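Soluble lytic murein transglycosylase (Pseudomonas aeruginosa, PDB 5OHU) cleaves the glycan strands of peptidoglycan as a lytic transglycosylase, taking part in exolytic and endolytic turnover of the bacterial cell wall. Local coordinates at residues A[100-105]-A[116-121]; A[110-115]-A[133-138]; A[287-292]-A[317-322]; A[584-589]-A[596-601]. One frame throughout, in Å; residues are numbered along the deposited sequence. Where two conformers were deposited one is given.

Contact 1 of 4, residues A[100-105]-A[116-121]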
# COMPACT_ATOMS: atom_id res chain seq x y z
N LEU A 100 13.11 11.36 19.28
CA LEU A 100 14.31 11.06 18.51
C LEU A 100 15.44 12.02 18.87
O LEU A 100 16.55 11.60 19.22
CB LEU A 100 14.00 11.13 17.02
CG LEU A 100 15.20 11.02 16.09
CD1 LEU A 100 15.83 9.66 16.22
CD2 LEU A 100 14.77 11.30 14.64
N ARG A 101 15.15 13.32 18.82
CA ARG A 101 16.15 14.34 19.10
C ARG A 101 16.66 14.27 20.53
O ARG A 101 17.87 14.32 20.78
CB ARG A 101 15.56 15.71 18.83
CG ARG A 101 15.68 16.09 17.41
CD ARG A 101 14.61 17.06 17.05
NE ARG A 101 14.59 17.20 15.61
CZ ARG A 101 13.68 17.89 14.94
NH1 ARG A 101 12.70 18.48 15.60
NH2 ARG A 101 13.75 17.94 13.62
N TRP A 102 15.75 14.15 21.49
CA TRP A 102 16.16 14.07 22.89
C TRP A 102 16.97 12.80 23.16
O TRP A 102 18.06 12.87 23.75
CB TRP A 102 14.94 14.14 23.78
CG TRP A 102 15.28 14.27 25.19
CD1 TRP A 102 16.14 15.16 25.75
CD2 TRP A 102 14.75 13.48 26.26
NE1 TRP A 102 16.20 14.97 27.11
CE2 TRP A 102 15.35 13.95 27.45
CE3 TRP A 102 13.85 12.42 26.33
CZ2 TRP A 102 15.06 13.40 28.69
CZ3 TRP A 102 13.56 11.88 27.56
CH2 TRP A 102 14.16 12.37 28.73
N LEU A 103 16.47 11.63 22.73
CA LEU A 103 17.19 10.38 22.98
C LEU A 103 18.59 10.41 22.37
O LEU A 103 19.54 9.86 22.94
CB LEU A 103 16.39 9.17 22.46
CG LEU A 103 15.22 8.60 23.29
CD1 LEU A 103 15.69 7.67 24.37
CD2 LEU A 103 14.43 9.70 23.96
N ARG A 104 18.72 11.06 21.21
CA ARG A 104 20.04 11.29 20.62
C ARG A 104 20.94 12.08 21.57
O ARG A 104 22.07 11.67 21.87
CB ARG A 104 19.83 12.03 19.30
CG ARG A 104 20.97 12.08 18.34
CD ARG A 104 20.61 13.03 17.19
NE ARG A 104 19.82 12.40 16.13
CZ ARG A 104 18.86 13.02 15.45
NH1 ARG A 104 18.53 14.28 15.73
NH2 ARG A 104 18.21 12.38 14.48
N LEU A 105 20.45 13.21 22.09
CA LEU A 105 21.19 13.93 23.11
C LEU A 105 21.54 13.04 24.30
O LEU A 105 22.69 13.02 24.77
CB LEU A 105 20.39 15.15 23.58
CG LEU A 105 20.25 16.28 22.55
CD1 LEU A 105 19.40 17.40 23.13
CD2 LEU A 105 21.61 16.81 22.10
N VAL A 116 17.21 4.52 28.19
CA VAL A 116 16.44 3.28 28.14
C VAL A 116 15.07 3.44 28.77
O VAL A 116 14.16 2.68 28.43
CB VAL A 116 17.14 2.06 28.77
CG1 VAL A 116 18.35 1.66 27.96
CG2 VAL A 116 17.47 2.26 30.27
N ASN A 117 14.88 4.41 29.65
CA ASN A 117 13.54 4.60 30.18
C ASN A 117 12.59 5.05 29.08
O ASN A 117 11.38 4.81 29.17
CB ASN A 117 13.54 5.62 31.32
CG ASN A 117 14.05 5.04 32.62
OD1 ASN A 117 14.25 3.83 32.74
ND2 ASN A 117 14.23 5.91 33.62
N TYR A 118 13.10 5.73 28.06
CA TYR A 118 12.26 6.32 27.03
C TYR A 118 12.44 5.74 25.65
O TYR A 118 11.66 6.11 24.76
CB TYR A 118 12.47 7.84 26.98
CG TYR A 118 11.81 8.48 28.15
CD1 TYR A 118 10.47 8.82 28.11
CD2 TYR A 118 12.50 8.67 29.33
CE1 TYR A 118 9.85 9.38 29.20
CE2 TYR A 118 11.90 9.22 30.43
CZ TYR A 118 10.57 9.58 30.35
OH TYR A 118 9.96 10.13 31.45
N TYR A 119 13.41 4.86 25.43
CA TYR A 119 13.58 4.24 24.12
C TYR A 119 12.37 3.37 23.78
O TYR A 119 12.05 2.43 24.50
CB TYR A 119 14.85 3.41 24.07
CG TYR A 119 14.88 2.50 22.87
CD1 TYR A 119 14.90 3.03 21.60
CD2 TYR A 119 14.85 1.13 23.01
CE1 TYR A 119 14.89 2.22 20.49
CE2 TYR A 119 14.85 0.30 21.90
CZ TYR A 119 14.87 0.84 20.65
OH TYR A 119 14.87 0.03 19.53
N ASP A 120 11.74 3.66 22.64
CA ASP A 120 10.58 2.92 22.15
C ASP A 120 10.89 2.26 20.82
O ASP A 120 10.96 2.96 19.79
CB ASP A 120 9.38 3.85 21.97
CG ASP A 120 8.08 3.09 21.69
OD1 ASP A 120 8.13 1.86 21.46
OD2 ASP A 120 7.01 3.71 21.76
N PRO A 121 11.05 0.94 20.76
CA PRO A 121 11.24 0.27 19.46
C PRO A 121 10.16 0.61 18.45
O PRO A 121 10.44 0.65 17.24
CB PRO A 121 11.18 -1.22 19.82
CG PRO A 121 11.52 -1.30 21.27
CD PRO A 121 11.11 0.00 21.90
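Trp102 meets Tyr118 edge-on: the rim of its six-membered ring points at one face of the phenol in a T-shaped pair, with the planes at 68° and the ring centroids 5.4 Å apart. The approach is off-centre, since CZ3 of Trp102 comes down near the rim of the tyrosine, 3.8 Å from Tyr118 CD2. With CG anti to the backbone N (chi1 -171°), the indole swings out from helix 95-108 toward the last turn of helix 112-118. Beside it Leu103 forks over the place where that helix ends. Its CD1 methyl lies 3.8 Å from the backbone N of Tyr119, the first residue to leave helical geometry, while CD2 rests 4.1 Å from Tyr118 CB. This is the tight part of the contact, and it is backed by Val82 and Leu86 of helix 79-88 against Trp102 and by Leu128 against Leu103.

Packing thins out beyond it. Of its side chain Tyr119 offers little more than CB, 4.4 Å from Leu103 CD1, and its ring leads away to stack with Tyr132, its OH bonded to Asp129. Both tyrosines keep part of their surface toward solvent.

No hydrogen bond joins the two segments, so this contact between helix 95-108 and the end of helix 112-118 rests on dispersion and on the edge-to-face pair; the polar tie is supplied next door, by Lys99 NZ to Tyr118 O.

Contact 2 of 4, residues A[110-115]-A[133-138]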
# COMPACT_ATOMS: atom_id res chain seq x y z
N GLY A 110 25.97 9.97 27.42
CA GLY A 110 26.07 8.87 28.36
C GLY A 110 24.97 8.81 29.39
O GLY A 110 25.10 8.06 30.37
N ASP A 111 23.88 9.57 29.21
CA ASP A 111 22.69 9.45 30.06
C ASP A 111 21.88 8.20 29.66
O ASP A 111 20.74 8.27 29.21
CB ASP A 111 21.84 10.71 29.98
CG ASP A 111 20.96 10.90 31.21
OD1 ASP A 111 20.79 9.91 31.95
OD2 ASP A 111 20.40 12.01 31.41
N TRP A 112 22.51 7.04 29.87
CA TRP A 112 21.95 5.77 29.41
C TRP A 112 20.73 5.35 30.21
O TRP A 112 19.83 4.72 29.66
CB TRP A 112 22.99 4.66 29.42
CG TRP A 112 23.99 4.84 28.31
CD1 TRP A 112 25.30 5.17 28.45
CD2 TRP A 112 23.74 4.75 26.90
NE1 TRP A 112 25.89 5.28 27.21
CE2 TRP A 112 24.96 5.03 26.24
CE3 TRP A 112 22.61 4.45 26.13
CZ2 TRP A 112 25.08 5.01 24.85
CZ3 TRP A 112 22.73 4.44 24.75
CH2 TRP A 112 23.96 4.70 24.12
N LYS A 113 20.67 5.70 31.50
CA LYS A 113 19.51 5.33 32.31
C LYS A 113 18.25 6.03 31.83
O LYS A 113 17.17 5.42 31.79
CB LYS A 113 19.77 5.64 33.78
CG LYS A 113 20.75 4.70 34.46
CD LYS A 113 20.88 5.02 35.95
CE LYS A 113 21.70 3.98 36.71
NZ LYS A 113 23.16 4.28 36.67
N THR A 114 18.36 7.30 31.46
CA THR A 114 17.22 8.03 30.93
C THR A 114 16.90 7.59 29.50
O THR A 114 15.73 7.52 29.12
CB THR A 114 17.51 9.53 30.97
OG1 THR A 114 17.97 9.89 32.28
CG2 THR A 114 16.26 10.32 30.64
N PHE A 115 17.93 7.30 28.70
CA PHE A 115 17.70 6.78 27.36
C PHE A 115 16.83 5.53 27.39
O PHE A 115 15.81 5.46 26.69
CB PHE A 115 19.03 6.49 26.67
CG PHE A 115 18.89 5.92 25.28
CD1 PHE A 115 18.79 4.56 25.07
CD2 PHE A 115 18.88 6.76 24.18
CE1 PHE A 115 18.65 4.03 23.79
CE2 PHE A 115 18.74 6.26 22.90
CZ PHE A 115 18.64 4.89 22.70
N GLY A 133 21.20 -0.93 20.72
CA GLY A 133 22.21 -1.98 20.64
C GLY A 133 23.50 -1.60 21.33
O GLY A 133 24.10 -2.41 22.05
N GLN A 134 23.95 -0.35 21.14
CA GLN A 134 25.13 0.12 21.86
C GLN A 134 24.92 0.03 23.37
O GLN A 134 25.81 -0.41 24.11
CB GLN A 134 25.46 1.57 21.46
CG GLN A 134 26.00 1.75 20.04
CD GLN A 134 26.25 3.21 19.66
OE1 GLN A 134 25.90 3.65 18.56
NE2 GLN A 134 26.83 3.98 20.58
N TYR A 135 23.75 0.44 23.84
CA TYR A 135 23.46 0.32 25.26
C TYR A 135 23.59 -1.14 25.72
O TYR A 135 24.16 -1.42 26.78
CB TYR A 135 22.06 0.84 25.58
CG TYR A 135 21.60 0.45 26.96
CD1 TYR A 135 21.91 1.25 28.06
CD2 TYR A 135 20.89 -0.72 27.18
CE1 TYR A 135 21.51 0.90 29.32
CE2 TYR A 135 20.48 -1.08 28.45
CZ TYR A 135 20.80 -0.27 29.51
OH TYR A 135 20.40 -0.60 30.78
N GLN A 136 23.02 -2.07 24.95
CA GLN A 136 23.12 -3.47 25.34
C GLN A 136 24.57 -3.94 25.37
O GLN A 136 24.97 -4.63 26.31
CB GLN A 136 22.28 -4.34 24.40
CG GLN A 136 20.81 -4.02 24.44
CD GLN A 136 20.00 -4.74 23.38
OE1 GLN A 136 18.98 -5.35 23.70
NE2 GLN A 136 20.45 -4.68 22.13
N LEU A 137 25.38 -3.54 24.39
CA LEU A 137 26.77 -4.00 24.38
C LEU A 137 27.53 -3.48 25.60
O LEU A 137 28.31 -4.22 26.20
CB LEU A 137 27.48 -3.58 23.09
CG LEU A 137 27.05 -4.34 21.84
CD1 LEU A 137 28.01 -4.07 20.70
CD2 LEU A 137 26.98 -5.80 22.15
N GLY A 138 27.30 -2.23 25.98
CA GLY A 138 28.00 -1.71 27.14
C GLY A 138 27.35 -1.91 28.49
O GLY A 138 27.88 -1.39 29.49
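Over one face of the Trp112 indole lies the backbone of Tyr135, its CA 4.2 Å above the plane and displaced toward the rim. The Tyr135 ring presents its own edge, where CB of Trp112 sits in plane, 3.8 Å from Tyr135 CD1. Within 110-115, CZ3 of Trp112 stands over a face of Phe115. The two large side chains thus do not stack: they slide past each other in opposite directions, and the closest touch is Trp112 CE3 to Tyr135 CB at 3.7 Å. Tyr135 holds CG anti to its own N (chi1 167°), which carries the phenol alongside the tryptophan stem. His139 joins the group, stacked on Tyr135 and edge-to-face with Trp112, and a phosphate ion, probably from the crystallisation liquor, lies beside Tyr135.

Trp112 is placed by the turn before it. Gly110 closes the preceding helix in a Schellman motif, and Asp111 then takes the N-cap position, with its OD1 meeting Thr114 OG1 at 2.8 Å from above the carboxylate plane.

Helix 112-118 packed on the following helix 126-138 is consistent with the successive helices of the ring-shaped, all-helical part of Slt70-like enzymes.

Contact 3 of 4, residues A[287-292]-A[317-322]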
# COMPACT_ATOMS: atom_id res chain seq x y z
N LYS A 287 1.93 -15.32 -14.46
CA LYS A 287 1.38 -14.02 -14.82
C LYS A 287 1.47 -13.76 -16.31
O LYS A 287 0.81 -12.84 -16.80
CB LYS A 287 2.08 -12.90 -14.05
CG LYS A 287 1.52 -12.68 -12.67
CD LYS A 287 2.55 -11.99 -11.74
CE LYS A 287 1.96 -11.83 -10.35
NZ LYS A 287 2.83 -11.00 -9.46
N ARG A 288 2.22 -14.57 -17.05
CA ARG A 288 2.18 -14.52 -18.51
C ARG A 288 1.30 -15.61 -19.08
O ARG A 288 1.28 -15.80 -20.31
CB ARG A 288 3.59 -14.64 -19.07
CG ARG A 288 4.49 -13.54 -18.62
CD ARG A 288 5.89 -13.95 -18.83
NE ARG A 288 6.54 -13.22 -19.92
CZ ARG A 288 7.17 -12.06 -19.77
NH1 ARG A 288 7.22 -11.49 -18.57
NH2 ARG A 288 7.74 -11.48 -20.81
N PHE A 289 0.61 -16.35 -18.22
CA PHE A 289 -0.33 -17.38 -18.66
C PHE A 289 0.38 -18.52 -19.39
O PHE A 289 -0.15 -19.10 -20.34
CB PHE A 289 -1.44 -16.76 -19.51
CG PHE A 289 -2.01 -15.49 -18.90
CD1 PHE A 289 -2.39 -15.46 -17.55
CD2 PHE A 289 -2.14 -14.32 -19.65
CE1 PHE A 289 -2.92 -14.29 -16.98
CE2 PHE A 289 -2.66 -13.15 -19.09
CZ PHE A 289 -3.05 -13.14 -17.75
N ASP A 290 1.57 -18.87 -18.92
CA ASP A 290 2.34 -19.93 -19.55
C ASP A 290 2.09 -21.21 -18.75
O ASP A 290 2.41 -21.23 -17.55
CB ASP A 290 3.82 -19.56 -19.54
CG ASP A 290 4.72 -20.60 -20.24
OD1 ASP A 290 4.43 -21.82 -20.25
OD2 ASP A 290 5.76 -20.16 -20.79
N PRO A 291 1.53 -22.26 -19.34
CA PRO A 291 1.19 -23.45 -18.55
C PRO A 291 2.40 -24.17 -17.97
O PRO A 291 2.23 -25.03 -17.09
CB PRO A 291 0.43 -24.34 -19.54
CG PRO A 291 1.03 -23.95 -20.88
CD PRO A 291 1.27 -22.46 -20.78
N ARG A 292 3.61 -23.83 -18.41
CA ARG A 292 4.79 -24.41 -17.79
C ARG A 292 4.91 -24.02 -16.32
O ARG A 292 5.58 -24.72 -15.56
CB ARG A 292 6.05 -24.01 -18.58
CG ARG A 292 6.19 -24.76 -19.90
CD ARG A 292 7.41 -24.28 -20.71
NE ARG A 292 7.18 -22.97 -21.31
CZ ARG A 292 8.04 -22.36 -22.12
NH1 ARG A 292 9.21 -22.93 -22.41
NH2 ARG A 292 7.74 -21.16 -22.60
N LEU A 317 -5.04 -21.78 -13.83
CA LEU A 317 -5.97 -22.82 -14.25
C LEU A 317 -7.25 -22.21 -14.81
O LEU A 317 -7.80 -22.70 -15.80
CB LEU A 317 -6.29 -23.76 -13.08
CG LEU A 317 -5.11 -24.65 -12.66
CD1 LEU A 317 -5.34 -25.25 -11.28
CD2 LEU A 317 -4.88 -25.75 -13.72
N LEU A 318 -7.73 -21.14 -14.19
CA LEU A 318 -8.92 -20.47 -14.69
C LEU A 318 -8.66 -19.84 -16.06
O LEU A 318 -9.49 -19.93 -16.96
CB LEU A 318 -9.39 -19.40 -13.70
CG LEU A 318 -9.90 -19.86 -12.32
CD1 LEU A 318 -10.06 -18.64 -11.45
CD2 LEU A 318 -11.22 -20.62 -12.39
N ARG A 319 -7.50 -19.19 -16.22
CA ARG A 319 -7.19 -18.63 -17.53
C ARG A 319 -7.11 -19.72 -18.59
O ARG A 319 -7.44 -19.48 -19.76
CB ARG A 319 -5.88 -17.85 -17.48
CG ARG A 319 -5.59 -17.03 -18.75
CD ARG A 319 -6.27 -15.67 -18.74
NE ARG A 319 -5.78 -14.85 -19.84
CZ ARG A 319 -5.86 -13.52 -19.90
NH1 ARG A 319 -6.39 -12.83 -18.91
NH2 ARG A 319 -5.40 -12.89 -20.96
N LEU A 320 -6.70 -20.92 -18.21
CA LEU A 320 -6.56 -21.97 -19.20
C LEU A 320 -7.85 -22.75 -19.41
O LEU A 320 -7.86 -23.70 -20.19
CB LEU A 320 -5.44 -22.93 -18.81
CG LEU A 320 -4.06 -22.26 -18.88
CD1 LEU A 320 -3.08 -23.01 -17.96
CD2 LEU A 320 -3.52 -22.15 -20.30
N GLY A 321 -8.92 -22.39 -18.70
CA GLY A 321 -10.15 -23.13 -18.82
C GLY A 321 -10.14 -24.50 -18.17
O GLY A 321 -10.93 -25.37 -18.56
N ARG A 322 -9.26 -24.73 -17.20
CA ARG A 322 -9.17 -26.03 -16.52
C ARG A 322 -9.99 -26.03 -15.23
O ARG A 322 -9.48 -26.01 -14.10
CB ARG A 322 -7.70 -26.38 -16.31
CG ARG A 322 -7.04 -26.76 -17.69
CD ARG A 322 -5.50 -26.76 -17.72
NE ARG A 322 -4.90 -27.74 -16.82
CZ ARG A 322 -3.59 -28.00 -16.75
NH1 ARG A 322 -2.73 -27.38 -17.55
NH2 ARG A 322 -3.13 -28.88 -15.88
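Two helix ends come together here, each closed by a Schellman motif: Phe289, with positive phi, is the C-prime residue after helix 271-287, and Gly321 fills the corresponding place after helix 307-319. Between them the guanidinium of Arg319 lies flat on the Phe289 ring, the planes 15° apart, in a stacked cation-pi pair. CZ of Arg319 is 3.3 Å from Phe289 CE2, and NE rides above the ring centre. Further back along the side chain, Arg319 CD makes a CH-pi contact, 4.0 Å from the centroid of the Phe289 ring. A bend at chi2 (84°) folds the arginine so that methylenes and guanidinium cover the same face; over the opposite face sits the carbonyl O of Lys287.

At the more exposed flank Pro291 CB touches Leu320 CD1 at 4.1 Å. The loop behind it is braced by Asp290, whose OD1 accepts from Arg292 N at 2.8 Å as a cap, while NE and NH2 of Arg292 grip the carboxylate side-on, NH2 to OD2 at 2.9 Å.

Because Phe289 takes only the face of the guanidinium, its N-H groups can still be used: NH1 bonds Thr601 OG1 and NH2 bonds Trp586 O. One cation thereby serves both an aromatic ring and two oxygens, which probably fixes its rotation.

Contact 4 of 4, residues A[584-589]-A[596-601]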
# COMPACT_ATOMS: atom_id res chain seq x y z
N ARG A 584 -3.97 -3.79 -23.52
CA ARG A 584 -3.88 -4.54 -24.77
C ARG A 584 -2.98 -5.77 -24.61
O ARG A 584 -3.27 -6.84 -25.16
CB ARG A 584 -3.39 -3.63 -25.90
CG ARG A 584 -4.42 -2.58 -26.30
CD ARG A 584 -3.99 -1.74 -27.50
NE ARG A 584 -3.16 -0.59 -27.13
CZ ARG A 584 -1.86 -0.50 -27.40
NH1 ARG A 584 -1.25 -1.49 -28.05
NH2 ARG A 584 -1.18 0.57 -27.03
N GLN A 585 -1.89 -5.64 -23.84
CA GLN A 585 -1.06 -6.82 -23.57
C GLN A 585 -1.84 -7.89 -22.82
O GLN A 585 -1.68 -9.08 -23.09
CB GLN A 585 0.17 -6.43 -22.75
CG GLN A 585 1.15 -5.53 -23.48
CD GLN A 585 2.49 -5.46 -22.78
OE1 GLN A 585 2.59 -5.02 -21.63
NE2 GLN A 585 3.54 -5.89 -23.48
N TRP A 586 -2.69 -7.49 -21.87
CA TRP A 586 -3.48 -8.45 -21.13
C TRP A 586 -4.63 -9.04 -21.95
O TRP A 586 -5.32 -9.95 -21.47
CB TRP A 586 -4.03 -7.81 -19.86
CG TRP A 586 -2.96 -7.28 -18.96
CD1 TRP A 586 -1.65 -7.66 -18.93
CD2 TRP A 586 -3.10 -6.26 -17.96
NE1 TRP A 586 -0.97 -6.96 -17.96
CE2 TRP A 586 -1.84 -6.09 -17.36
CE3 TRP A 586 -4.17 -5.49 -17.51
CZ2 TRP A 586 -1.61 -5.16 -16.34
CZ3 TRP A 586 -3.95 -4.57 -16.49
CH2 TRP A 586 -2.68 -4.42 -15.92
N LEU A 587 -4.83 -8.57 -23.17
CA LEU A 587 -5.84 -9.12 -24.05
C LEU A 587 -5.28 -10.00 -25.16
O LEU A 587 -6.06 -10.57 -25.93
CB LEU A 587 -6.63 -7.97 -24.68
CG LEU A 587 -7.53 -7.20 -23.71
CD1 LEU A 587 -8.09 -5.96 -24.37
CD2 LEU A 587 -8.66 -8.12 -23.26
N LYS A 588 -3.95 -10.12 -25.27
CA LYS A 588 -3.34 -10.85 -26.39
C LYS A 588 -3.81 -12.29 -26.41
O LYS A 588 -3.79 -12.98 -25.38
CB LYS A 588 -1.81 -10.81 -26.30
CG LYS A 588 -1.16 -9.44 -26.32
CD LYS A 588 0.32 -9.53 -26.75
CE LYS A 588 1.23 -8.56 -25.99
NZ LYS A 588 1.79 -9.18 -24.74
N ASP A 589 -4.24 -12.75 -27.58
CA ASP A 589 -4.58 -14.15 -27.83
C ASP A 589 -5.74 -14.63 -26.98
O ASP A 589 -5.87 -15.83 -26.73
CB ASP A 589 -3.37 -15.06 -27.63
CG ASP A 589 -2.39 -15.00 -28.79
OD1 ASP A 589 -2.41 -14.00 -29.53
OD2 ASP A 589 -1.59 -15.94 -28.95
N ASP A 596 -15.19 -12.15 -15.72
CA ASP A 596 -14.72 -12.39 -14.36
C ASP A 596 -13.38 -13.13 -14.34
O ASP A 596 -12.53 -12.85 -13.48
CB ASP A 596 -15.79 -13.12 -13.53
CG ASP A 596 -16.24 -14.43 -14.16
OD1 ASP A 596 -15.81 -14.74 -15.29
OD2 ASP A 596 -17.03 -15.16 -13.51
N VAL A 597 -13.15 -14.03 -15.30
CA VAL A 597 -11.83 -14.64 -15.44
C VAL A 597 -10.79 -13.58 -15.79
O VAL A 597 -9.68 -13.55 -15.22
CB VAL A 597 -11.86 -15.77 -16.49
CG1 VAL A 597 -10.41 -16.27 -16.77
CG2 VAL A 597 -12.73 -16.92 -16.04
N TRP A 598 -11.10 -12.70 -16.74
CA TRP A 598 -10.14 -11.69 -17.15
C TRP A 598 -9.74 -10.81 -15.98
O TRP A 598 -8.55 -10.54 -15.76
CB TRP A 598 -10.68 -10.82 -18.28
CG TRP A 598 -9.60 -9.89 -18.81
CD1 TRP A 598 -8.62 -10.21 -19.72
CD2 TRP A 598 -9.37 -8.52 -18.44
NE1 TRP A 598 -7.80 -9.12 -19.94
CE2 TRP A 598 -8.25 -8.07 -19.17
CE3 TRP A 598 -10.01 -7.63 -17.58
CZ2 TRP A 598 -7.76 -6.77 -19.06
CZ3 TRP A 598 -9.52 -6.33 -17.47
CH2 TRP A 598 -8.40 -5.93 -18.21
N ILE A 599 -10.73 -10.35 -15.19
CA ILE A 599 -10.43 -9.51 -14.04
C ILE A 599 -9.57 -10.27 -13.05
O ILE A 599 -8.57 -9.75 -12.54
CB ILE A 599 -11.72 -9.00 -13.38
CG1 ILE A 599 -12.37 -7.91 -14.22
CG2 ILE A 599 -11.39 -8.40 -12.02
CD1 ILE A 599 -13.88 -7.87 -14.07
N GLU A 600 -9.96 -11.51 -12.76
CA GLU A 600 -9.26 -12.30 -11.76
C GLU A 600 -7.81 -12.54 -12.14
O GLU A 600 -6.95 -12.69 -11.26
CB GLU A 600 -9.95 -13.65 -11.55
CG GLU A 600 -9.51 -14.32 -10.28
CD GLU A 600 -9.71 -13.43 -9.08
OE1 GLU A 600 -10.87 -12.96 -8.89
OE2 GLU A 600 -8.70 -13.15 -8.37
N THR A 601 -7.51 -12.58 -13.45
CA THR A 601 -6.17 -12.92 -13.91
C THR A 601 -5.39 -11.70 -14.37
O THR A 601 -4.38 -11.84 -15.06
CB THR A 601 -6.21 -13.97 -15.02
OG1 THR A 601 -6.93 -13.46 -16.15
CG2 THR A 601 -6.89 -15.27 -14.53
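Trp598 reaches across from helix 595-600 to put its indole nitrogen on the backbone at Trp586: NE1 of Trp598 donates to the carbonyl O of Trp586 at 3.0 Å, with an N-H...O angle of 153°. The oxygen lies close to the indole plane, at the edge of the ring, but the donor stands well above the carbonyl plane, 63° out of it. An extended first torsion (chi1 -173°), with CG opposite the backbone N, projects the indole away from its helix and makes this reach possible.

Trp586 turns differently, its CG opposite the carbonyl carbon and beside the N, and the two tryptophans cross at about a right angle. They do not stack: Trp598 CZ2 comes up to the edge of the Trp586 ring, near its plane, 4.0 Å from Trp586 CB and 4.1 Å from Trp586 CE3. Both helices belong to the lysozyme-like SLT domain, and Leu571 and Ala574 of helix 569-578 also pack on Trp598.

The tip of Leu587 closes in, its CD2 methyl lying 3.6 Å from Trp598 NE1 and meeting the indole obliquely. At the end of 596-601, the hydroxyl of Thr601 folds back on its own helix, OG1 donating to Val597 O at 2.9 Å, while Thr601 N approaches that oxygen from the opposite face of its plane.

The four contacts form two clusters on opposite sides of the chain's centre, 52 to 57 Å apart between centres. Contacts 1 and 2 share helix 112-118 and interlock along the chain; both are held by aromatic and aliphatic packing without a hydrogen bond between their segments, contact 1 partly buried and contact 2 at the surface. Contacts 3 and 4 are separate in sequence yet adjoin in space. Contact 4 is wholly buried and the only one whose segments are joined by a hydrogen bond; contact 3, at the surface, adds a charged group stacked on a ring. Arg319 ties contacts 3 and 4 together, linking helix 307-319 to the transglycosylase domain.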